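Local coordinates for protein BIFUNCTIONAL PROTEIN Proline utilization A (PutA) (Corynebacterium freiburgense, PDB 5UX5) that probably oxidises proline to glutamate in two steps, pairing an FAD-dependent proline dehydrogenase with an NAD-dependent aldehyde dehydrogenase in one chain, at residues 198-203 against 481-486; 537-542 against 552-557; 192-197 against 207-212; 547-552 against 762-767. All coordinates share one frame; numbering follows the deposited sequence.

Interaction 1: 198-203 against 481-486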
loop_
_atom_site.group_PDB
_atom_site.type_symbol
_atom_site.label_atom_id
_atom_site.label_comp_id
_atom_site.label_asym_id
_atom_site.label_seq_id
_atom_site.Cartn_x
_atom_site.Cartn_y
_atom_site.Cartn_z
ATOM N N ASN A 198 -11.837 8.126 -5.513
ATOM C CA ASN A 198 -11.931 6.678 -5.367
ATOM C C ASN A 198 -11.816 5.954 -6.706
ATOM O O ASN A 198 -12.767 5.986 -7.496
ATOM C CB ASN A 198 -13.247 6.325 -4.706
ATOM C CG ASN A 198 -13.431 4.830 -4.504
ATOM O OD1 ASN A 198 -12.557 3.995 -4.828
ATOM N ND2 ASN A 198 -14.588 4.481 -3.935
ATOM N N PRO A 199 -10.727 5.225 -6.963
ATOM C CA PRO A 199 -10.529 4.630 -8.295
ATOM C C PRO A 199 -11.511 3.540 -8.650
ATOM O O PRO A 199 -11.480 3.080 -9.799
ATOM C CB PRO A 199 -9.117 4.055 -8.218
ATOM C CG PRO A 199 -8.970 3.695 -6.767
ATOM C CD PRO A 199 -9.716 4.771 -5.991
ATOM N N TRP A 200 -12.342 3.070 -7.722
ATOM C CA TRP A 200 -13.275 1.994 -8.044
ATOM C C TRP A 200 -14.656 2.490 -8.436
ATOM O O TRP A 200 -15.488 1.683 -8.865
ATOM C CB TRP A 200 -13.411 1.029 -6.861
ATOM C CG TRP A 200 -12.153 0.239 -6.628
ATOM C CD1 TRP A 200 -11.144 0.555 -5.774
ATOM C CD2 TRP A 200 -11.773 -0.976 -7.266
ATOM N NE1 TRP A 200 -10.167 -0.386 -5.829
ATOM C CE2 TRP A 200 -10.516 -1.341 -6.743
ATOM C CE3 TRP A 200 -12.371 -1.793 -8.229
ATOM C CZ2 TRP A 200 -9.821 -2.488 -7.166
ATOM C CZ3 TRP A 200 -11.686 -2.938 -8.643
ATOM C CH2 TRP A 200 -10.421 -3.272 -8.108
ATOM N N ASP A 201 -14.918 3.784 -8.321
ATOM C CA ASP A 201 -16.245 4.337 -8.552
ATOM C C ASP A 201 -16.129 5.399 -9.634
ATOM O O ASP A 201 -16.193 6.592 -9.338
ATOM C CB ASP A 201 -16.819 4.913 -7.259
ATOM C CG ASP A 201 -18.261 5.393 -7.417
ATOM O OD1 ASP A 201 -18.951 4.864 -8.319
ATOM O OD2 ASP A 201 -18.705 6.289 -6.644
ATOM N N ILE A 202 -15.962 4.963 -10.889
ATOM C CA ILE A 202 -15.811 5.937 -11.967
ATOM C C ILE A 202 -17.125 6.673 -12.215
ATOM O O ILE A 202 -17.117 7.894 -12.360
ATOM C CB ILE A 202 -15.285 5.270 -13.259
ATOM C CG1 ILE A 202 -14.792 6.337 -14.222
ATOM C CG2 ILE A 202 -16.340 4.490 -13.977
ATOM C CD1 ILE A 202 -14.052 5.791 -15.394
ATOM N N ASP A 203 -18.272 5.970 -12.120
ATOM C CA ASP A 203 -19.583 6.587 -12.359
ATOM C C ASP A 203 -19.855 7.681 -11.340
ATOM O O ASP A 203 -20.304 8.777 -11.691
ATOM C CB ASP A 203 -20.727 5.557 -12.283
ATOM C CG ASP A 203 -20.616 4.404 -13.296
ATOM O OD1 ASP A 203 -19.868 4.487 -14.290
ATOM O OD2 ASP A 203 -21.327 3.396 -13.103
ATOM N N GLU A 481 -15.198 -2.836 -14.912
ATOM C CA GLU A 481 -16.416 -3.433 -15.426
ATOM C C GLU A 481 -16.847 -4.616 -14.567
ATOM O O GLU A 481 -18.032 -4.711 -14.213
ATOM C CB GLU A 481 -16.242 -3.832 -16.895
ATOM C CG GLU A 481 -17.381 -4.693 -17.515
ATOM C CD GLU A 481 -18.834 -4.139 -17.363
ATOM O OE1 GLU A 481 -19.783 -4.944 -17.540
ATOM O OE2 GLU A 481 -19.044 -2.925 -17.107
ATOM N N TRP A 482 -15.909 -5.522 -14.203
ATOM C CA TRP A 482 -16.308 -6.641 -13.350
ATOM C C TRP A 482 -16.500 -6.215 -11.896
ATOM O O TRP A 482 -17.237 -6.882 -11.156
ATOM C CB TRP A 482 -15.327 -7.838 -13.454
ATOM C CG TRP A 482 -13.884 -7.672 -12.972
ATOM C CD1 TRP A 482 -12.756 -7.714 -13.747
ATOM C CD2 TRP A 482 -13.428 -7.482 -11.615
ATOM N NE1 TRP A 482 -11.626 -7.554 -12.968
ATOM C CE2 TRP A 482 -12.009 -7.409 -11.656
ATOM C CE3 TRP A 482 -14.074 -7.368 -10.374
ATOM C CZ2 TRP A 482 -11.229 -7.212 -10.498
ATOM C CZ3 TRP A 482 -13.306 -7.172 -9.229
ATOM C CH2 TRP A 482 -11.894 -7.093 -9.300
ATOM N N ALA A 483 -15.910 -5.089 -11.489
ATOM C CA ALA A 483 -16.178 -4.557 -10.156
ATOM C C ALA A 483 -17.648 -4.141 -10.001
ATOM O O ALA A 483 -18.228 -4.282 -8.912
ATOM C CB ALA A 483 -15.228 -3.385 -9.882
ATOM N N ARG A 484 -18.278 -3.672 -11.082
ATOM C CA ARG A 484 -19.696 -3.351 -11.034
ATOM C C ARG A 484 -20.563 -4.593 -10.860
ATOM O O ARG A 484 -21.624 -4.512 -10.235
ATOM C CB ARG A 484 -20.109 -2.611 -12.302
ATOM C CG ARG A 484 -19.693 -1.149 -12.336
ATOM C CD ARG A 484 -20.115 -0.500 -13.634
ATOM N NE ARG A 484 -19.292 0.660 -13.972
ATOM C CZ ARG A 484 -18.297 0.639 -14.857
ATOM N NH1 ARG A 484 -18.003 -0.485 -15.491
ATOM N NH2 ARG A 484 -17.599 1.737 -15.117
ATOM N N THR A 485 -20.156 -5.736 -11.419
ATOM C CA THR A 485 -20.993 -6.934 -11.481
ATOM C C THR A 485 -20.726 -7.938 -10.357
ATOM O O THR A 485 -21.068 -9.114 -10.505
ATOM C CB THR A 485 -20.846 -7.629 -12.849
ATOM O OG1 THR A 485 -19.563 -8.278 -12.954
ATOM C CG2 THR A 485 -21.040 -6.646 -14.006
ATOM N N LEU A 486 -20.167 -7.513 -9.230
ATOM C CA LEU A 486 -19.842 -8.475 -8.178
ATOM C C LEU A 486 -21.103 -9.085 -7.571
ATOM O O LEU A 486 -22.148 -8.441 -7.468
ATOM C CB LEU A 486 -18.993 -7.816 -7.089
ATOM C CG LEU A 486 -17.490 -7.630 -7.344
ATOM C CD1 LEU A 486 -16.839 -6.981 -6.146
ATOM C CD2 LEU A 486 -16.795 -8.970 -7.681
#
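Arg484 reaches across to Asp203 and Ile202. From CB, CG turns anti to the carbonyl carbon (chi1 -77°), and the extended chain beyond carries NE to Asp203. CD passes 4.1 Å from Asp203 OD2. NE forms a salt bridge with that same OD2 at 3.5 Å; the carboxylate lies at the guanidinium edge, the two planes only 16° apart. NH2 borders the CG2 methyl of Ile202, while NH1 makes a salt bridge, with a weak hydrogen bond, to Glu481 OE2 at 3.1 Å. A long, flexible arginine suits this exposed place, since it can serve two acids at once. Asp203 has a second cation, Arg244, at OD1.

Beside it lies an apolar patch in which Trp200 and Ala483 are buried. The Trp200 ring offers CE3, near its plane, to Ala483 CB at 3.7 Å, and its CZ3 comes 4.2 Å from Trp482 CH2. Alanine's small methyl lets the bulky indole approach the helix closely. Trp200 is placed by an Asx turn, its N bonding to Asn198 OD1. Asp201 follows as N-cap of helix 202-221, a helix of the proline dehydrogenase (beta-alpha)8 barrel, which is thereby tied to helix 477-484.

Interaction 2: 537-542 against 552-557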
loop_
_atom_site.group_PDB
_atom_site.type_symbol
_atom_site.label_atom_id
_atom_site.label_comp_id
_atom_site.label_asym_id
_atom_site.label_seq_id
_atom_site.Cartn_x
_atom_site.Cartn_y
_atom_site.Cartn_z
ATOM N N ASP A 537 -15.301 -14.208 -7.110
ATOM C CA ASP A 537 -16.188 -14.823 -6.132
ATOM C C ASP A 537 -15.761 -14.456 -4.706
ATOM O O ASP A 537 -16.611 -14.192 -3.844
ATOM C CB ASP A 537 -16.219 -16.339 -6.325
ATOM C CG ASP A 537 -16.818 -16.744 -7.646
ATOM O OD1 ASP A 537 -18.057 -16.672 -7.763
ATOM O OD2 ASP A 537 -16.060 -17.146 -8.561
ATOM N N LEU A 538 -14.448 -14.456 -4.424
ATOM C CA LEU A 538 -14.027 -14.095 -3.079
ATOM C C LEU A 538 -14.396 -12.652 -2.788
ATOM O O LEU A 538 -14.899 -12.347 -1.709
ATOM C CB LEU A 538 -12.522 -14.334 -2.867
ATOM C CG LEU A 538 -12.038 -15.797 -2.906
ATOM C CD1 LEU A 538 -10.525 -15.885 -2.831
ATOM C CD2 LEU A 538 -12.665 -16.632 -1.839
ATOM N N LEU A 539 -14.175 -11.753 -3.750
ATOM C CA LEU A 539 -14.548 -10.351 -3.554
ATOM C C LEU A 539 -16.047 -10.216 -3.279
ATOM O O LEU A 539 -16.464 -9.462 -2.389
ATOM C CB LEU A 539 -14.122 -9.525 -4.770
ATOM C CG LEU A 539 -12.598 -9.405 -4.918
ATOM C CD1 LEU A 539 -12.190 -8.581 -6.126
ATOM C CD2 LEU A 539 -11.979 -8.839 -3.647
ATOM N N GLY A 540 -16.864 -10.949 -4.032
ATOM C CA GLY A 540 -18.294 -10.930 -3.796
ATOM C C GLY A 540 -18.668 -11.255 -2.365
ATOM O O GLY A 540 -19.473 -10.554 -1.753
ATOM N N VAL A 541 -18.115 -12.342 -1.815
ATOM C CA VAL A 541 -18.523 -12.718 -0.458
ATOM C C VAL A 541 -17.868 -11.819 0.589
ATOM O O VAL A 541 -18.466 -11.543 1.638
ATOM C CB VAL A 541 -18.252 -14.200 -0.151
ATOM C CG1 VAL A 541 -16.750 -14.468 0.029
ATOM C CG2 VAL A 541 -19.074 -14.632 1.074
ATOM N N MET A 542 -16.649 -11.340 0.331
ATOM C CA MET A 542 -15.982 -10.488 1.302
ATOM C C MET A 542 -16.630 -9.126 1.410
ATOM O O MET A 542 -16.640 -8.548 2.499
ATOM C CB MET A 542 -14.513 -10.327 0.945
ATOM C CG MET A 542 -13.776 -11.611 1.063
ATOM S SD MET A 542 -12.182 -11.629 0.238
ATOM C CE MET A 542 -11.133 -10.869 1.460
ATOM N N GLU A 552 -9.974 -2.872 0.190
ATOM C CA GLU A 552 -9.459 -3.626 1.323
ATOM C C GLU A 552 -9.490 -5.128 1.071
ATOM O O GLU A 552 -8.547 -5.841 1.427
ATOM C CB GLU A 552 -10.270 -3.298 2.582
ATOM C CG GLU A 552 -10.097 -1.886 3.107
ATOM C CD GLU A 552 -8.793 -1.685 3.849
ATOM O OE1 GLU A 552 -8.235 -2.685 4.349
ATOM O OE2 GLU A 552 -8.329 -0.528 3.953
ATOM N N ALA A 553 -10.535 -5.630 0.419
ATOM C CA ALA A 553 -10.641 -7.073 0.236
ATOM C C ALA A 553 -9.690 -7.604 -0.846
ATOM O O ALA A 553 -9.180 -8.719 -0.708
ATOM C CB ALA A 553 -12.088 -7.436 -0.075
ATOM N N ASP A 554 -9.473 -6.849 -1.944
ATOM C CA ASP A 554 -8.656 -7.341 -3.057
ATOM C C ASP A 554 -7.208 -7.652 -2.691
ATOM O O ASP A 554 -6.719 -8.716 -3.104
ATOM C CB ASP A 554 -8.747 -6.359 -4.228
ATOM C CG ASP A 554 -8.035 -6.858 -5.497
ATOM O OD1 ASP A 554 -8.455 -7.890 -6.078
ATOM O OD2 ASP A 554 -7.083 -6.169 -5.949
ATOM N N PRO A 555 -6.458 -6.812 -1.963
ATOM C CA PRO A 555 -5.099 -7.241 -1.553
ATOM C C PRO A 555 -5.115 -8.458 -0.663
ATOM O O PRO A 555 -4.117 -9.185 -0.601
ATOM C CB PRO A 555 -4.541 -6.032 -0.790
ATOM C CG PRO A 555 -5.378 -4.907 -1.162
ATOM C CD PRO A 555 -6.745 -5.449 -1.486
ATOM N N GLU A 556 -6.225 -8.699 0.035
ATOM C CA GLU A 556 -6.315 -9.852 0.919
ATOM C C GLU A 556 -6.361 -11.143 0.130
ATOM O O GLU A 556 -5.812 -12.167 0.570
ATOM C CB GLU A 556 -7.543 -9.737 1.826
ATOM C CG GLU A 556 -7.533 -10.806 2.872
ATOM C CD GLU A 556 -8.742 -10.843 3.757
ATOM O OE1 GLU A 556 -9.372 -9.786 3.980
ATOM O OE2 GLU A 556 -9.033 -11.943 4.266
ATOM N N VAL A 557 -7.021 -11.116 -1.032
ATOM C CA VAL A 557 -7.009 -12.274 -1.917
ATOM C C VAL A 557 -5.592 -12.501 -2.438
ATOM O O VAL A 557 -5.149 -13.641 -2.625
ATOM C CB VAL A 557 -8.044 -12.088 -3.044
ATOM C CG1 VAL A 557 -7.932 -13.215 -4.079
ATOM C CG2 VAL A 557 -9.442 -12.025 -2.438
#
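Leu538 meets Val557 first: its CB and CD1 lie against the valine's two methyl groups, with CB 3.9 Å from Val557 CG2. Branched aliphatic chains suit this buried place because they fill the space between the helices without bringing polar atoms that would need partners.

Leu539 comes next and covers more of the opposing helix. Its CG is anti to the carbonyl carbon (chi1 -68°), which swings the fork across. CD2 settles over the backbone at Ala553 and Asp554, 3.6 Å from Asp554 N and 3.8 Å from Ala553 CB. The other branch, CD1, touches Asp554 OD1, an oxygen whose polar needs are met by Arg535 and Ser472. Ala553, having no more than a methyl, allows the backbones to come within 6.4 Å, from Leu539 CA to Ala553 CA.

One turn on, Met542 bends at chi3 (83°). SD packs 3.9 Å from Val557 CG2, and CE lies 3.9 Å from Ala553 CB and beside the carboxylate of Glu556. That buried acid is well satisfied: Lys548 pairs with OE1, while the backbone N atoms of Val598 and Ala599 bond to OE2.

The helix segments pass 9.6 Å apart at 136° between their directions, a steeply inclined crossing about midway between antiparallel and perpendicular. Leu538 and Val541 also touch helix 624-636, so helix 535-544 packs against both that helix and helix 550-574, while Glu556 ties the latter to the start of helix 599-611 in the aldehyde dehydrogenase part.

Interaction 3: 192-197 against 207-212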
loop_
_atom_site.group_PDB
_atom_site.type_symbol
_atom_site.label_atom_id
_atom_site.label_comp_id
_atom_site.label_asym_id
_atom_site.label_seq_id
_atom_site.Cartn_x
_atom_site.Cartn_y
_atom_site.Cartn_z
ATOM N N SER A 192 -7.889 17.950 -7.899
ATOM C CA SER A 192 -8.023 19.159 -7.103
ATOM C C SER A 192 -9.479 19.509 -6.838
ATOM O O SER A 192 -9.756 20.271 -5.906
ATOM C CB SER A 192 -7.363 20.340 -7.809
ATOM O OG SER A 192 -5.999 20.095 -8.088
ATOM N N VAL A 193 -10.408 18.956 -7.623
ATOM C CA VAL A 193 -11.824 19.272 -7.467
ATOM C C VAL A 193 -12.520 18.270 -6.546
ATOM O O VAL A 193 -13.449 18.637 -5.817
ATOM C CB VAL A 193 -12.487 19.358 -8.850
ATOM C CG1 VAL A 193 -13.978 19.484 -8.736
ATOM C CG2 VAL A 193 -11.932 20.545 -9.610
ATOM N N VAL A 194 -12.079 17.020 -6.561
ATOM C CA VAL A 194 -12.550 15.981 -5.656
ATOM C C VAL A 194 -11.328 15.407 -4.930
ATOM O O VAL A 194 -10.425 14.849 -5.563
ATOM C CB VAL A 194 -13.307 14.875 -6.411
ATOM C CG1 VAL A 194 -13.628 13.716 -5.481
ATOM C CG2 VAL A 194 -14.569 15.423 -7.006
ATOM N N ALA A 195 -11.281 15.557 -3.613
ATOM C CA ALA A 195 -10.180 14.922 -2.917
ATOM C C ALA A 195 -10.482 13.447 -2.728
ATOM O O ALA A 195 -11.643 13.036 -2.720
ATOM C CB ALA A 195 -9.922 15.571 -1.568
ATOM N N GLN A 196 -9.408 12.656 -2.559
ATOM C CA GLN A 196 -9.498 11.209 -2.331
ATOM C C GLN A 196 -10.301 10.504 -3.421
ATOM O O GLN A 196 -11.137 9.644 -3.144
ATOM C CB GLN A 196 -10.096 10.914 -0.953
ATOM C CG GLN A 196 -9.229 11.363 0.232
ATOM C CD GLN A 196 -9.925 11.252 1.593
ATOM O OE1 GLN A 196 -10.958 10.603 1.737
ATOM N NE2 GLN A 196 -9.336 11.878 2.601
ATOM N N LEU A 197 -10.061 10.887 -4.676
ATOM C CA LEU A 197 -10.736 10.274 -5.817
ATOM C C LEU A 197 -10.691 8.747 -5.753
ATOM O O LEU A 197 -9.621 8.142 -5.882
ATOM C CB LEU A 197 -10.123 10.791 -7.118
ATOM C CG LEU A 197 -11.027 10.959 -8.338
ATOM C CD1 LEU A 197 -12.384 11.547 -7.970
ATOM C CD2 LEU A 197 -10.310 11.832 -9.375
ATOM N N GLU A 207 -20.008 11.955 -11.733
ATOM C CA GLU A 207 -21.147 12.780 -11.353
ATOM C C GLU A 207 -20.738 13.827 -10.334
ATOM O O GLU A 207 -21.185 14.972 -10.397
ATOM C CB GLU A 207 -22.265 11.907 -10.797
ATOM C CG GLU A 207 -22.931 11.034 -11.844
ATOM C CD GLU A 207 -23.660 11.832 -12.925
ATOM O OE1 GLU A 207 -24.499 12.695 -12.581
ATOM O OE2 GLU A 207 -23.389 11.596 -14.124
ATOM N N LEU A 208 -19.851 13.468 -9.420
ATOM C CA LEU A 208 -19.410 14.439 -8.435
ATOM C C LEU A 208 -18.615 15.546 -9.103
ATOM O O LEU A 208 -18.784 16.720 -8.775
ATOM C CB LEU A 208 -18.580 13.749 -7.344
ATOM C CG LEU A 208 -18.262 14.604 -6.108
ATOM C CD1 LEU A 208 -19.532 15.217 -5.546
ATOM C CD2 LEU A 208 -17.505 13.877 -5.023
ATOM N N LEU A 209 -17.744 15.194 -10.042
ATOM C CA LEU A 209 -16.926 16.201 -10.717
ATOM C C LEU A 209 -17.778 17.147 -11.560
ATOM O O LEU A 209 -17.546 18.364 -11.575
ATOM C CB LEU A 209 -15.857 15.505 -11.569
ATOM C CG LEU A 209 -14.719 14.857 -10.757
ATOM C CD1 LEU A 209 -14.169 13.690 -11.522
ATOM C CD2 LEU A 209 -13.610 15.850 -10.406
ATOM N N LYS A 210 -18.776 16.604 -12.257
ATOM C CA LYS A 210 -19.671 17.436 -13.033
ATOM C C LYS A 210 -20.499 18.328 -12.124
ATOM O O LYS A 210 -20.688 19.512 -12.415
ATOM C CB LYS A 210 -20.562 16.562 -13.911
ATOM C CG LYS A 210 -19.821 15.946 -15.089
ATOM C CD LYS A 210 -20.775 15.254 -16.028
ATOM C CE LYS A 210 -21.672 14.280 -15.292
ATOM N NZ LYS A 210 -22.525 13.477 -16.229
ATOM N N GLU A 211 -21.013 17.768 -11.028
ATOM C CA GLU A 211 -21.788 18.558 -10.081
ATOM C C GLU A 211 -20.968 19.716 -9.526
ATOM O O GLU A 211 -21.491 20.817 -9.306
ATOM C CB GLU A 211 -22.290 17.651 -8.961
ATOM C CG GLU A 211 -23.001 18.359 -7.844
ATOM C CD GLU A 211 -23.247 17.442 -6.673
ATOM O OE1 GLU A 211 -23.396 16.216 -6.892
ATOM O OE2 GLU A 211 -23.276 17.947 -5.530
ATOM N N ARG A 212 -19.677 19.502 -9.322
ATOM C CA ARG A 212 -18.842 20.542 -8.738
ATOM C C ARG A 212 -18.277 21.518 -9.760
ATOM O O ARG A 212 -18.046 22.684 -9.411
ATOM C CB ARG A 212 -17.693 19.909 -7.951
ATOM C CG ARG A 212 -18.144 19.268 -6.665
ATOM C CD ARG A 212 -16.952 18.738 -5.937
ATOM N NE ARG A 212 -17.285 18.234 -4.617
ATOM C CZ ARG A 212 -16.407 17.631 -3.827
ATOM N NH1 ARG A 212 -15.170 17.465 -4.257
ATOM N NH2 ARG A 212 -16.753 17.205 -2.612
#
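Arg212 NH1 donates to the backbone carbonyl of Val193, 2.6 Å from Val193 O, and this is the one hydrogen bond between the segments. The donor lies in the carbonyl plane on a lone pair, although the oxygen is tilted 20° out of the guanidinium plane and the bond is bent to 134° at the hydrogen. Around it is an apolar shell. Val194 presents CG2 to Leu209 CD2 at 3.6 Å and to Leu208 CD2 at 3.9 Å, its side chain crossing that of Leu209 at about a right angle. Val193 CG1 rests on Arg212 CB at 3.8 Å, so the arginine's aliphatic stem also packs.

Several features position these groups. The Arg212 chain, extended from CG to NE, reaches along Val193, and Leu208 CD2 covers one guanidinium face, 4.1 Å above its centre. Leu209 is backed by Val241 and Leu245 of helix 239-251.

Arginine suits this place because its stem is apolar and its head can serve two acceptors. The carbonyl bond fastens the chain leaving helix 190-193 to helix 202-221 of the barrel, while Asp164, paired with NH2, links the same cation to the start of helix 164-178 and probably stabilises its charge.

Interaction 4: 547-552 against 762-767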
loop_
_atom_site.group_PDB
_atom_site.type_symbol
_atom_site.label_atom_id
_atom_site.label_comp_id
_atom_site.label_asym_id
_atom_site.label_seq_id
_atom_site.Cartn_x
_atom_site.Cartn_y
_atom_site.Cartn_z
ATOM N N GLY A 547 -18.286 -7.295 4.810
ATOM C CA GLY A 547 -18.469 -5.854 4.829
ATOM C C GLY A 547 -17.249 -5.026 4.472
ATOM O O GLY A 547 -17.171 -3.861 4.873
ATOM N N LYS A 548 -16.277 -5.599 3.761
ATOM C CA LYS A 548 -15.070 -4.901 3.334
ATOM C C LYS A 548 -15.278 -4.221 1.981
ATOM O O LYS A 548 -16.038 -4.695 1.138
ATOM C CB LYS A 548 -13.899 -5.892 3.245
ATOM C CG LYS A 548 -13.793 -6.767 4.484
ATOM C CD LYS A 548 -12.505 -7.591 4.546
ATOM C CE LYS A 548 -11.290 -6.695 4.555
ATOM N NZ LYS A 548 -10.056 -7.345 4.987
ATOM N N THR A 549 -14.576 -3.112 1.765
ATOM C CA THR A 549 -14.520 -2.541 0.425
ATOM C C THR A 549 -13.630 -3.392 -0.475
ATOM O O THR A 549 -12.846 -4.217 -0.007
ATOM C CB THR A 549 -13.985 -1.109 0.451
ATOM O OG1 THR A 549 -12.613 -1.091 0.886
ATOM C CG2 THR A 549 -14.844 -0.224 1.364
ATOM N N ILE A 550 -13.788 -3.214 -1.786
ATOM C CA ILE A 550 -12.869 -3.841 -2.729
ATOM C C ILE A 550 -11.429 -3.436 -2.429
ATOM O O ILE A 550 -10.499 -4.268 -2.467
ATOM C CB ILE A 550 -13.256 -3.486 -4.166
ATOM C CG1 ILE A 550 -14.638 -4.011 -4.505
ATOM C CG2 ILE A 550 -12.286 -4.081 -5.126
ATOM C CD1 ILE A 550 -14.923 -3.914 -5.990
ATOM N N ALA A 551 -11.213 -2.154 -2.126
ATOM C CA ALA A 551 -9.848 -1.691 -1.940
ATOM C C ALA A 551 -9.183 -2.411 -0.776
ATOM O O ALA A 551 -7.954 -2.576 -0.766
ATOM C CB ALA A 551 -9.814 -0.173 -1.739
ATOM N N GLU A 552 -9.974 -2.872 0.190
ATOM C CA GLU A 552 -9.459 -3.626 1.323
ATOM C C GLU A 552 -9.490 -5.128 1.071
ATOM O O GLU A 552 -8.547 -5.841 1.427
ATOM C CB GLU A 552 -10.270 -3.298 2.582
ATOM C CG GLU A 552 -10.097 -1.886 3.107
ATOM C CD GLU A 552 -8.793 -1.685 3.849
ATOM O OE1 GLU A 552 -8.235 -2.685 4.349
ATOM O OE2 GLU A 552 -8.329 -0.528 3.953
ATOM N N THR A 762 -15.445 4.593 0.909
ATOM C CA THR A 762 -14.021 4.626 1.180
ATOM C C THR A 762 -13.687 4.323 2.636
ATOM O O THR A 762 -12.501 4.181 2.957
ATOM C CB THR A 762 -13.423 5.991 0.765
ATOM O OG1 THR A 762 -14.260 7.064 1.212
ATOM C CG2 THR A 762 -13.344 6.075 -0.738
ATOM N N MET A 763 -14.683 4.260 3.530
ATOM C CA MET A 763 -14.536 3.631 4.848
ATOM C C MET A 763 -15.786 2.812 5.121
ATOM O O MET A 763 -16.878 3.375 5.241
ATOM C CB MET A 763 -14.315 4.615 5.995
ATOM C CG MET A 763 -14.024 3.842 7.273
ATOM S SD MET A 763 -14.378 4.657 8.807
ATOM C CE MET A 763 -13.164 5.909 8.765
ATOM N N ASN A 764 -15.624 1.490 5.207
ATOM C CA ASN A 764 -16.742 0.571 5.343
ATOM C C ASN A 764 -17.318 0.588 6.764
ATOM O O ASN A 764 -16.870 1.326 7.655
ATOM C CB ASN A 764 -16.314 -0.832 4.912
ATOM C CG ASN A 764 -14.913 -1.208 5.404
ATOM O OD1 ASN A 764 -13.883 -0.881 4.774
ATOM N ND2 ASN A 764 -14.871 -1.907 6.525
ATOM N N GLY A 765 -18.344 -0.249 6.972
ATOM C CA GLY A 765 -18.991 -0.362 8.259
ATOM C C GLY A 765 -18.319 -1.393 9.147
ATOM O O GLY A 765 -17.316 -2.011 8.793
ATOM N N LEU A 766 -18.882 -1.570 10.336
ATOM C CA LEU A 766 -18.345 -2.535 11.275
ATOM C C LEU A 766 -18.989 -3.896 11.060
ATOM O O LEU A 766 -20.030 -4.026 10.411
ATOM C CB LEU A 766 -18.547 -2.088 12.718
ATOM C CG LEU A 766 -18.079 -0.697 13.137
ATOM C CD1 LEU A 766 -18.645 -0.453 14.530
ATOM C CD2 LEU A 766 -16.529 -0.500 13.083
ATOM N N ILE A 767 -18.325 -4.922 11.596
ATOM C CA ILE A 767 -18.771 -6.297 11.433
ATOM C C ILE A 767 -20.027 -6.572 12.238
ATOM O O ILE A 767 -20.743 -7.541 11.957
ATOM C CB ILE A 767 -17.622 -7.251 11.817
ATOM C CG1 ILE A 767 -17.872 -8.641 11.245
ATOM C CG2 ILE A 767 -17.389 -7.245 13.312
ATOM C CD1 ILE A 767 -17.784 -8.647 9.704
#
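Asn764 and Thr549 are brought together by their first torsions. With chi1 at 41°, the asparagine's CG sits between its own N and carbonyl carbon, which raises the amide toward 547-552. Thr549, at chi1 65°, holds OG1 in the corresponding position and so leaves CG2 anti to the carbonyl carbon, facing Asn764. The two side chains cross at about a right angle, with Thr549 CG2 3.6 Å from Asn764 OD1 and 3.9 Å from Asn764 CB. The same CB lies beside the carbonyl oxygen of Gly547.

Threonine's two branches divide the work: the methyl packs, while OG1 accepts from Glu552 N at 3.3 Å as the N-cap of the helix. Asn764 ND2 is hydrogen-bonded to His720 ND1 and more weakly to Gly765 O, 3.3 Å away. Gly547 has a positive phi of 74°, a shape glycine adopts easily, where the chain leaves the preceding helix.

Lys548 points its CB away from 762-767, and its amine also bonds to the carbonyl of Asn595. The joint thus lies where helix 535-544 ends and helix 550-574 begins, against the loop between helices 740-750 and 772-779.

Interactions 2 and 4 share Glu552 and helix 550-574, and both are buried within the aldehyde dehydrogenase range. Their chemistry differs: interaction 2 is apolar helix packing, whereas interaction 4 sets an asparagine side chain in van der Waals contact with a capping turn, its polar bonds going to His720 and Gly765. Interaction 3, buried in the proline dehydrogenase range, combines apolar packing with one arginine-to-carbonyl bond and shares helix 202-221 with interaction 1. Partly exposed interaction 1 puts its salt bridges at the surface and its buried Trp200 and Ala483 inside. It also bridges the two halves: Trp482 packs on Leu539 of interaction 2, and Trp200 on Ile550 of segment 547-552. Interactions 2 and 3 do not touch.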